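PDB 5GYQ: spike glycoprotein from Bat coronavirus HKU9, which probably attaches the virion to the host cell membrane through a receptor, the chain described here being the putative receptor-binding domain of its S1 subunit. Local coordinates for residues A[14-19]-A[68-73]; A[42-47]-A[104-109]; A[111-116]-A[144-149]. One frame throughout, in Å; residues are numbered along the deposited sequence.

Interaction 1 (A[14-19]-A[68-73]). With NAG (2-acetamido-2-deoxy-beta-D-glucopyranose), chain B.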
loop_
_atom_site.group_PDB
_atom_site.type_symbol
_atom_site.label_atom_id
_atom_site.label_comp_id
_atom_site.label_asym_id
_atom_site.label_seq_id
_atom_site.Cartn_x
_atom_site.Cartn_y
_atom_site.Cartn_z
ATOM N N GLN A 14 -7.799 -8.984 -2.670
ATOM C CA GLN A 14 -9.254 -9.122 -2.738
ATOM C C GLN A 14 -9.940 -8.723 -1.425
ATOM O O GLN A 14 -11.159 -8.559 -1.384
ATOM C CB GLN A 14 -9.637 -10.551 -3.143
ATOM C CG GLN A 14 -9.465 -11.597 -2.070
ATOM C CD GLN A 14 -9.611 -13.004 -2.613
ATOM O OE1 GLN A 14 -9.229 -13.290 -3.750
ATOM N NE2 GLN A 14 -10.167 -13.892 -1.804
ATOM N N ASP A 15 -9.158 -8.557 -0.361
ATOM C CA ASP A 15 -9.700 -8.065 0.905
ATOM C C ASP A 15 -8.652 -7.289 1.703
ATOM O O ASP A 15 -8.088 -7.814 2.665
ATOM C CB ASP A 15 -10.244 -9.223 1.746
ATOM C CG ASP A 15 -10.965 -8.751 3.001
ATOM O OD1 ASP A 15 -11.361 -7.568 3.057
ATOM O OD2 ASP A 15 -11.138 -9.567 3.930
ATOM N N PRO A 16 -8.395 -6.031 1.308
ATOM C CA PRO A 16 -7.385 -5.185 1.952
ATOM C C PRO A 16 -7.637 -4.980 3.442
ATOM O O PRO A 16 -8.772 -4.723 3.846
ATOM C CB PRO A 16 -7.506 -3.859 1.195
ATOM C CG PRO A 16 -8.079 -4.235 -0.129
ATOM C CD PRO A 16 -9.031 -5.352 0.168
ATOM N N PRO A 17 -6.578 -5.086 4.257
ATOM C CA PRO A 17 -6.723 -4.940 5.708
ATOM C C PRO A 17 -7.068 -3.511 6.106
ATOM O O PRO A 17 -6.887 -2.587 5.312
ATOM C CB PRO A 17 -5.344 -5.341 6.240
ATOM C CG PRO A 17 -4.407 -5.065 5.115
ATOM C CD PRO A 17 -5.178 -5.301 3.849
ATOM N N GLN A 18 -7.584 -3.342 7.319
ATOM C CA GLN A 18 -7.802 -2.014 7.867
ATOM C C GLN A 18 -6.455 -1.304 7.937
ATOM O O GLN A 18 -5.431 -1.946 8.171
ATOM C CB GLN A 18 -8.451 -2.096 9.250
ATOM C CG GLN A 18 -9.778 -2.846 9.277
ATOM C CD GLN A 18 -10.888 -2.110 8.545
ATOM O OE1 GLN A 18 -10.782 -0.915 8.264
ATOM N NE2 GLN A 18 -11.964 -2.825 8.232
ATOM N N PRO A 19 -6.447 0.018 7.721
ATOM C CA PRO A 19 -5.186 0.767 7.695
ATOM C C PRO A 19 -4.404 0.674 9.003
ATOM O O PRO A 19 -3.174 0.761 8.978
ATOM C CB PRO A 19 -5.635 2.207 7.428
ATOM C CG PRO A 19 -7.077 2.245 7.785
ATOM C CD PRO A 19 -7.609 0.886 7.475
ATOM N N VAL A 68 -0.265 -2.847 1.576
ATOM C CA VAL A 68 -1.665 -2.964 1.194
ATOM C C VAL A 68 -2.595 -2.663 2.362
ATOM O O VAL A 68 -2.377 -3.131 3.494
ATOM C CB VAL A 68 -1.966 -4.365 0.639
ATOM C CG1 VAL A 68 -3.426 -4.482 0.240
ATOM C CG2 VAL A 68 -1.068 -4.659 -0.558
ATOM N N MET A 69 -3.621 -1.865 2.076
ATOM C CA MET A 69 -4.628 -1.520 3.076
ATOM C C MET A 69 -5.864 -0.958 2.396
ATOM O O MET A 69 -5.913 -0.871 1.175
ATOM C CB MET A 69 -4.071 -0.502 4.072
ATOM C CG MET A 69 -3.851 0.882 3.471
ATOM S SD MET A 69 -2.331 1.664 4.052
ATOM C CE MET A 69 -1.111 0.784 3.078
ATOM N N ARG A 70 -6.861 -0.573 3.183
ATOM C CA ARG A 70 -8.018 0.121 2.642
ATOM C C ARG A 70 -7.991 1.577 3.091
ATOM O O ARG A 70 -7.350 1.911 4.089
ATOM C CB ARG A 70 -9.319 -0.562 3.073
ATOM C CG ARG A 70 -9.548 -0.644 4.571
ATOM C CD ARG A 70 -10.816 -1.431 4.868
ATOM N NE ARG A 70 -10.770 -2.758 4.259
ATOM C CZ ARG A 70 -11.816 -3.376 3.718
ATOM N NH1 ARG A 70 -13.005 -2.788 3.704
ATOM N NH2 ARG A 70 -11.671 -4.584 3.184
ATOM N N ILE A 71 -8.682 2.441 2.355
ATOM C CA ILE A 71 -8.582 3.880 2.587
ATOM C C ILE A 71 -9.793 4.591 1.986
ATOM O O ILE A 71 -10.236 4.235 0.899
ATOM C CB ILE A 71 -7.256 4.433 1.983
ATOM C CG1 ILE A 71 -7.015 5.891 2.371
ATOM C CG2 ILE A 71 -7.223 4.256 0.466
ATOM C CD1 ILE A 71 -5.642 6.403 1.941
ATOM N N ASN A 72 -10.355 5.578 2.682
ATOM C CA ASN A 72 -11.504 6.266 2.099
ATOM C C ASN A 72 -11.067 7.548 1.392
ATOM O O ASN A 72 -9.891 7.917 1.442
ATOM C CB ASN A 72 -12.605 6.517 3.154
ATOM C CG ASN A 72 -12.304 7.656 4.131
ATOM O OD1 ASN A 72 -11.284 8.340 4.058
ATOM N ND2 ASN A 72 -13.240 7.859 5.064
ATOM N N GLU A 73 -12.010 8.204 0.719
ATOM C CA GLU A 73 -11.695 9.304 -0.193
ATOM C C GLU A 73 -10.961 10.476 0.465
ATOM O O GLU A 73 -10.008 11.004 -0.102
ATOM C CB GLU A 73 -12.975 9.813 -0.858
ATOM C CG GLU A 73 -12.748 10.944 -1.863
ATOM C CD GLU A 73 -12.151 10.471 -3.183
ATOM O OE1 GLU A 73 -11.707 11.327 -3.978
ATOM O OE2 GLU A 73 -12.129 9.249 -3.438
HETATM C C1 NAG B . -13.180 8.877 6.078
HETATM C C2 NAG B . -14.347 9.834 5.994
HETATM C C3 NAG B . -14.133 10.990 6.961
HETATM C C4 NAG B . -13.899 10.460 8.375
HETATM C C5 NAG B . -12.847 9.346 8.395
HETATM C C6 NAG B . -12.799 8.620 9.719
HETATM C C7 NAG B . -15.526 9.869 3.846
HETATM C C8 NAG B . -15.594 10.471 2.475
HETATM N N2 NAG B . -14.544 10.319 4.638
HETATM O O3 NAG B . -15.286 11.820 6.920
HETATM O O4 NAG B . -13.382 11.490 9.214
HETATM O O5 NAG B . -13.101 8.350 7.390
HETATM O O6 NAG B . -11.766 7.644 9.744
HETATM O O7 NAG B . -16.320 9.013 4.224
#
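Arg-70 grips the loop 14-19 side-on, with two nitrogens on a single carbonyl. NE donates to Pro-16 O at 2.8 Å, and NH2 donates to the same Pro-16 O at 3.0 Å. That oxygen lies in the guanidinium plane, so the fork fixes the rotation of the group. An extended chi2 (-176°) runs CD past the amide of Gln-18, with Gln-18 OE1 3.4 Å from Arg-70 CD, and the bend at chi3 (56°) then swings NE onto Pro-16 O. The Gln-18 amide itself is held by Ala-114 N and Pro-112 O.

Packing is closest where the prolines lie on the strand backbone. Arg-70 N donates to Pro-17 O (2.9 Å), an oxygen that also receives a CA-H contact from Met-69. The ring of Pro-17 presses on the carbonyl of Val-68, its CG 3.2 Å from Val-68 O, while Pro-19 CD meets Arg-70 CG at 3.8 Å. The solvent side is different: across the two segments exposed Asp-15 meets Arg-70 through a salt bridge from OD1 to NH2 (3.0 Å), its carboxylate turned 87° from the guanidinium plane.

This proline-rich loop crosses the five-stranded antiparallel sheet of the receptor-binding domain, residues 15-19 running at 84° to residues 68-70 of strand 63-71. Val-12 of helix 10-14 packs on Pro-17 and Val-68, Phe-87 of helix 86-90 on Pro-19 and Met-69, and Val-148 of the neighbouring strand 146-157 on Arg-70.

Interaction 2 (A[42-47]-A[104-109])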
loop_
_atom_site.group_PDB
_atom_site.type_symbol
_atom_site.label_atom_id
_atom_site.label_comp_id
_atom_site.label_asym_id
_atom_site.label_seq_id
_atom_site.Cartn_x
_atom_site.Cartn_y
_atom_site.Cartn_z
ATOM N N PRO A 42 -8.856 -2.694 -10.891
ATOM C CA PRO A 42 -9.766 -1.643 -11.364
ATOM C C PRO A 42 -9.361 -0.280 -10.810
ATOM O O PRO A 42 -9.825 0.117 -9.743
ATOM C CB PRO A 42 -11.125 -2.083 -10.815
ATOM C CG PRO A 42 -10.795 -2.883 -9.604
ATOM C CD PRO A 42 -9.495 -3.578 -9.902
ATOM N N THR A 43 -8.505 0.423 -11.545
ATOM C CA THR A 43 -7.859 1.631 -11.041
ATOM C C THR A 43 -8.822 2.781 -10.750
ATOM O O THR A 43 -9.643 3.156 -11.587
ATOM C CB THR A 43 -6.791 2.128 -12.033
ATOM O OG1 THR A 43 -5.796 1.111 -12.209
ATOM C CG2 THR A 43 -6.126 3.395 -11.517
ATOM N N HIS A 44 -8.707 3.328 -9.542
ATOM C CA HIS A 44 -9.436 4.526 -9.147
ATOM C C HIS A 44 -8.532 5.743 -9.272
ATOM O O HIS A 44 -8.971 6.814 -9.686
ATOM C CB HIS A 44 -9.958 4.386 -7.715
ATOM C CG HIS A 44 -10.356 5.683 -7.081
ATOM N ND1 HIS A 44 -11.604 6.242 -7.247
ATOM C CD2 HIS A 44 -9.670 6.524 -6.272
ATOM C CE1 HIS A 44 -11.670 7.375 -6.567
ATOM N NE2 HIS A 44 -10.509 7.569 -5.970
ATOM N N GLN A 45 -7.264 5.566 -8.913
ATOM C CA GLN A 45 -6.273 6.631 -9.013
ATOM C C GLN A 45 -4.860 6.066 -8.890
ATOM O O GLN A 45 -4.538 5.401 -7.909
ATOM C CB GLN A 45 -6.510 7.695 -7.935
ATOM C CG GLN A 45 -6.640 9.116 -8.468
ATOM C CD GLN A 45 -8.085 9.563 -8.604
ATOM O OE1 GLN A 45 -8.979 9.030 -7.942
ATOM N NE2 GLN A 45 -8.322 10.547 -9.465
ATOM N N LEU A 46 -4.018 6.330 -9.884
ATOM C CA LEU A 46 -2.635 5.862 -9.855
ATOM C C LEU A 46 -1.665 7.035 -9.931
ATOM O O LEU A 46 -1.596 7.728 -10.945
ATOM C CB LEU A 46 -2.372 4.880 -10.999
ATOM C CG LEU A 46 -0.942 4.365 -11.187
ATOM C CD1 LEU A 46 -0.459 3.585 -9.974
ATOM C CD2 LEU A 46 -0.850 3.511 -12.441
ATOM N N GLN A 47 -0.917 7.253 -8.854
ATOM C CA GLN A 47 -0.010 8.391 -8.782
ATOM C C GLN A 47 1.423 7.945 -8.538
ATOM O O GLN A 47 1.705 7.273 -7.553
ATOM C CB GLN A 47 -0.452 9.351 -7.677
ATOM C CG GLN A 47 0.325 10.649 -7.644
ATOM C CD GLN A 47 -0.074 11.586 -8.762
ATOM O OE1 GLN A 47 -1.255 11.886 -8.943
ATOM N NE2 GLN A 47 0.909 12.052 -9.525
ATOM N N ALA A 104 -4.627 3.348 -5.916
ATOM C CA ALA A 104 -5.942 3.169 -5.326
ATOM C C ALA A 104 -6.892 2.557 -6.347
ATOM O O ALA A 104 -6.984 3.025 -7.486
ATOM C CB ALA A 104 -6.483 4.488 -4.817
ATOM N N PHE A 105 -7.590 1.506 -5.932
ATOM C CA PHE A 105 -8.473 0.765 -6.824
ATOM C C PHE A 105 -9.823 0.503 -6.167
ATOM O O PHE A 105 -9.941 0.518 -4.940
ATOM C CB PHE A 105 -7.820 -0.553 -7.249
ATOM C CG PHE A 105 -7.386 -1.422 -6.098
ATOM C CD1 PHE A 105 -8.217 -2.418 -5.612
ATOM C CD2 PHE A 105 -6.143 -1.251 -5.510
ATOM C CE1 PHE A 105 -7.819 -3.223 -4.556
ATOM C CE2 PHE A 105 -5.742 -2.051 -4.455
ATOM C CZ PHE A 105 -6.582 -3.037 -3.980
ATOM N N TYR A 106 -10.838 0.253 -6.990
ATOM C CA TYR A 106 -12.206 0.092 -6.507
ATOM C C TYR A 106 -12.436 -1.226 -5.772
ATOM O O TYR A 106 -11.979 -2.282 -6.204
ATOM C CB TYR A 106 -13.195 0.214 -7.673
ATOM C CG TYR A 106 -13.309 1.620 -8.221
ATOM C CD1 TYR A 106 -14.170 2.544 -7.644
ATOM C CD2 TYR A 106 -12.547 2.025 -9.308
ATOM C CE1 TYR A 106 -14.274 3.833 -8.138
ATOM C CE2 TYR A 106 -12.645 3.311 -9.810
ATOM C CZ TYR A 106 -13.508 4.212 -9.219
ATOM O OH TYR A 106 -13.606 5.491 -9.714
ATOM N N LEU A 107 -13.146 -1.141 -4.651
ATOM C CA LEU A 107 -13.561 -2.314 -3.890
ATOM C C LEU A 107 -15.077 -2.439 -3.897
ATOM O O LEU A 107 -15.620 -3.507 -3.606
ATOM C CB LEU A 107 -13.058 -2.238 -2.447
ATOM C CG LEU A 107 -11.600 -2.591 -2.169
ATOM C CD1 LEU A 107 -11.280 -2.357 -0.706
ATOM C CD2 LEU A 107 -11.326 -4.035 -2.552
ATOM N N ASN A 108 -15.745 -1.333 -4.222
ATOM C CA ASN A 108 -17.204 -1.258 -4.219
ATOM C C ASN A 108 -17.778 -1.696 -2.879
ATOM O O ASN A 108 -18.735 -2.467 -2.821
ATOM C CB ASN A 108 -17.792 -2.108 -5.347
ATOM C CG ASN A 108 -17.049 -1.931 -6.655
ATOM O OD1 ASN A 108 -16.688 -2.907 -7.313
ATOM N ND2 ASN A 108 -16.810 -0.681 -7.036
ATOM N N SER A 109 -17.181 -1.200 -1.801
ATOM C CA SER A 109 -17.554 -1.634 -0.464
ATOM C C SER A 109 -17.578 -0.482 0.533
ATOM O O SER A 109 -16.592 0.239 0.687
ATOM C CB SER A 109 -16.589 -2.718 0.024
ATOM O OG SER A 109 -16.832 -3.055 1.379
HETATM O O HOH W 1 -11.197 7.145 -11.375
#
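A chi1 of 163° in His-44 and of -70° in Tyr-106 turns the two rings onto each other across the strands. They meet as an offset edge-to-face pair, planes 84° apart, with the imidazole edge toward the phenol face. The same tyrosine face receives His-44 CB in a CH-pi contact, 3.9 Å from the ring centroid. His-44 ND1 adds a weak hydrogen bond to Tyr-106 OH (3.3 Å), and a water donates to His-44 O at 2.8 Å while making a weak, long contact with the same hydroxyl. The imidazole is further stacked on Tyr-149.

In the backbone, Tyr-106 N donates to Pro-42 O (2.9 Å). Ala-104 O takes two bonds, from His-44 N at 2.7 Å and from Gln-45 N at 2.9 Å, and Ala-104 N returns one to Gln-45 O. Between the pairs Thr-43/Phe-105 and Gln-45/Ala-104 the register therefore slips by one residue. His-44 and Gln-45 together facing Ala-104 make a classic beta bulge, placed where the chain turns a corner at the outermost strand 43-49 of the five-stranded antiparallel sheet.

Interaction 3 (A[111-116]-A[144-149]). With NAG (2-acetamido-2-deoxy-beta-D-glucopyranose), chain B.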
loop_
_atom_site.group_PDB
_atom_site.type_symbol
_atom_site.label_atom_id
_atom_site.label_comp_id
_atom_site.label_asym_id
_atom_site.label_seq_id
_atom_site.Cartn_x
_atom_site.Cartn_y
_atom_site.Cartn_z
ATOM N N ALA A 111 -17.928 -0.189 4.470
ATOM C CA ALA A 111 -17.792 -1.150 5.560
ATOM C C ALA A 111 -17.191 -0.496 6.802
ATOM O O ALA A 111 -16.837 0.688 6.760
ATOM C CB ALA A 111 -16.936 -2.333 5.100
ATOM N N PRO A 112 -17.101 -1.250 7.916
ATOM C CA PRO A 112 -16.294 -0.772 9.039
ATOM C C PRO A 112 -14.911 -0.317 8.588
ATOM O O PRO A 112 -14.226 -1.024 7.850
ATOM C CB PRO A 112 -16.208 -1.999 9.946
ATOM C CG PRO A 112 -17.514 -2.681 9.738
ATOM C CD PRO A 112 -17.898 -2.436 8.293
ATOM N N TYR A 113 -14.529 0.874 9.029
ATOM C CA TYR A 113 -13.287 1.500 8.613
ATOM C C TYR A 113 -12.472 1.789 9.864
ATOM O O TYR A 113 -12.720 2.774 10.562
ATOM C CB TYR A 113 -13.591 2.773 7.817
ATOM C CG TYR A 113 -12.405 3.471 7.186
ATOM C CD1 TYR A 113 -11.390 2.755 6.562
ATOM C CD2 TYR A 113 -12.326 4.857 7.181
ATOM C CE1 TYR A 113 -10.314 3.406 5.973
ATOM C CE2 TYR A 113 -11.264 5.513 6.594
ATOM C CZ TYR A 113 -10.259 4.785 5.994
ATOM O OH TYR A 113 -9.202 5.446 5.413
ATOM N N ALA A 114 -11.522 0.909 10.164
ATOM C CA ALA A 114 -10.796 0.976 11.429
ATOM C C ALA A 114 -9.558 1.854 11.320
ATOM O O ALA A 114 -8.523 1.430 10.806
ATOM C CB ALA A 114 -10.414 -0.419 11.894
ATOM N N VAL A 115 -9.674 3.081 11.817
ATOM C CA VAL A 115 -8.604 4.061 11.716
ATOM C C VAL A 115 -8.229 4.594 13.092
ATOM O O VAL A 115 -9.074 5.135 13.799
ATOM C CB VAL A 115 -9.010 5.239 10.808
ATOM C CG1 VAL A 115 -7.891 6.268 10.723
ATOM C CG2 VAL A 115 -9.378 4.736 9.427
ATOM N N ALA A 116 -6.964 4.437 13.473
ATOM C CA ALA A 116 -6.490 4.960 14.751
ATOM C C ALA A 116 -6.481 6.480 14.715
ATOM O O ALA A 116 -6.152 7.077 13.690
ATOM C CB ALA A 116 -5.101 4.425 15.068
ATOM N N PRO A 144 -19.436 5.472 12.059
ATOM C CA PRO A 144 -19.933 5.412 10.678
ATOM C C PRO A 144 -19.081 4.526 9.782
ATOM O O PRO A 144 -17.852 4.574 9.857
ATOM C CB PRO A 144 -19.859 6.869 10.214
ATOM C CG PRO A 144 -19.980 7.666 11.452
ATOM C CD PRO A 144 -19.335 6.861 12.546
ATOM N N PHE A 145 -19.726 3.704 8.962
ATOM C CA PHE A 145 -18.995 2.928 7.975
ATOM C C PHE A 145 -18.484 3.891 6.916
ATOM O O PHE A 145 -19.012 4.995 6.769
ATOM C CB PHE A 145 -19.873 1.844 7.339
ATOM C CG PHE A 145 -20.252 0.726 8.278
ATOM C CD1 PHE A 145 -21.069 -0.307 7.844
ATOM C CD2 PHE A 145 -19.797 0.708 9.589
ATOM C CE1 PHE A 145 -21.425 -1.336 8.696
ATOM C CE2 PHE A 145 -20.151 -0.318 10.448
ATOM C CZ PHE A 145 -20.966 -1.342 10.000
ATOM N N SER A 146 -17.452 3.488 6.186
ATOM C CA SER A 146 -16.950 4.317 5.102
ATOM C C SER A 146 -16.956 3.559 3.792
ATOM O O SER A 146 -16.664 2.362 3.763
ATOM C CB SER A 146 -15.532 4.814 5.399
ATOM O OG SER A 146 -15.543 6.150 5.868
ATOM N N TYR A 147 -17.304 4.257 2.716
ATOM C CA TYR A 147 -17.047 3.748 1.380
ATOM C C TYR A 147 -15.539 3.753 1.196
ATOM O O TYR A 147 -14.869 4.730 1.524
ATOM C CB TYR A 147 -17.741 4.588 0.310
ATOM C CG TYR A 147 -17.333 4.216 -1.095
ATOM C CD1 TYR A 147 -17.828 3.070 -1.702
ATOM C CD2 TYR A 147 -16.447 5.006 -1.812
ATOM C CE1 TYR A 147 -17.455 2.725 -2.986
ATOM C CE2 TYR A 147 -16.071 4.671 -3.095
ATOM C CZ TYR A 147 -16.577 3.530 -3.677
ATOM O OH TYR A 147 -16.203 3.190 -4.957
ATOM N N VAL A 148 -15.005 2.663 0.667
ATOM C CA VAL A 148 -13.578 2.414 0.790
ATOM C C VAL A 148 -12.926 1.936 -0.506
ATOM O O VAL A 148 -13.517 1.184 -1.284
ATOM C CB VAL A 148 -13.330 1.391 1.932
ATOM C CG1 VAL A 148 -12.354 0.308 1.520
ATOM C CG2 VAL A 148 -12.858 2.108 3.187
ATOM N N TYR A 149 -11.706 2.410 -0.735
ATOM C CA TYR A 149 -10.879 1.952 -1.837
ATOM C C TYR A 149 -9.765 1.051 -1.332
ATOM O O TYR A 149 -9.335 1.162 -0.183
ATOM C CB TYR A 149 -10.273 3.135 -2.594
ATOM C CG TYR A 149 -11.293 4.101 -3.137
ATOM C CD1 TYR A 149 -12.073 3.771 -4.237
ATOM C CD2 TYR A 149 -11.474 5.349 -2.555
ATOM C CE1 TYR A 149 -13.008 4.650 -4.737
ATOM C CE2 TYR A 149 -12.407 6.237 -3.051
ATOM C CZ TYR A 149 -13.171 5.882 -4.143
ATOM O OH TYR A 149 -14.102 6.761 -4.645
HETATM C C1 NAG B . -13.180 8.877 6.078
HETATM C C2 NAG B . -14.347 9.834 5.994
HETATM C C3 NAG B . -14.133 10.990 6.961
HETATM C C4 NAG B . -13.899 10.460 8.375
HETATM C C5 NAG B . -12.847 9.346 8.395
HETATM C C6 NAG B . -12.799 8.620 9.719
HETATM C C7 NAG B . -15.526 9.869 3.846
HETATM C C8 NAG B . -15.594 10.471 2.475
HETATM N N2 NAG B . -14.544 10.319 4.638
HETATM O O3 NAG B . -15.286 11.820 6.920
HETATM O O4 NAG B . -13.382 11.490 9.214
HETATM O O5 NAG B . -13.101 8.350 7.390
HETATM O O6 NAG B . -11.766 7.644 9.744
HETATM O O7 NAG B . -16.320 9.013 4.224
HETATM O O HOH W 2 -16.409 2.370 10.880
#
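Ala-111 and Ser-146 form an antiparallel hydrogen-bonded pair where strands 100-111 and 146-157 of the central sheet part, beside the N-glycosylated Asn-72. Just ahead of the pair, Pro-144 is joined to the other segment by a water that bridges Pro-144 O, at 2.8 Å, and Tyr-113 N, which donates to it at 3.0 Å.

Phe-145 then lies side by side with Pro-112. One face of its ring carries the proline, Pro-112 CD standing 3.5 Å from the ring centroid and only 6° off the normal, a CH-pi contact on the exposed side of the interface.

Ser-146 closes the backbone pair. Its N donates to Ala-111 O (2.9 Å), while Ala-111 N returns a bond to Ser-146 O (2.9 Å). The side chain works in two directions: CB packs at 3.7 Å on Tyr-113 CD2, and OG is hydrogen-bonded to ND2 of Asn-72, the nitrogen that carries the sugar.

Further along, Val-148 points toward the other segment and sets its CG2 3.7 Å from Tyr-113 CD1. The tyrosine reaches both residues because its CG is anti to the backbone N (chi1 -174°). Val-115 CG2 sits over the centre of one face of this ring, and the Tyr-113 hydroxyl is hydrogen-bonded to Asn-72 N and His-75 ND1. At the ring's edge, in its plane, lies the pyranose oxygen of the glycan, NAG O5 being 3.5 Å from Tyr-113 CE2.

How the interactions relate
All three contacts reach the same five-stranded antiparallel sheet. Interaction 1 is the buried one, nearest the centre of the chain, and combines a salt bridge and an arginine gripping backbone oxygens with prolines. Interactions 2 and 3 are partly buried and lie further out; each pairs strands and adds an aromatic contact, His-44 with Tyr-106 in interaction 2 and exposed Phe-145 with Pro-112 in interaction 3. Strand 146-157 lies between strands 63-71 and 100-111: Ile-71 O is probably bonded to Tyr-149 N, and Ser-109 O to Val-148 N. Interactions 1 and 3 share the glycan, covalently in the first and by packing in the second.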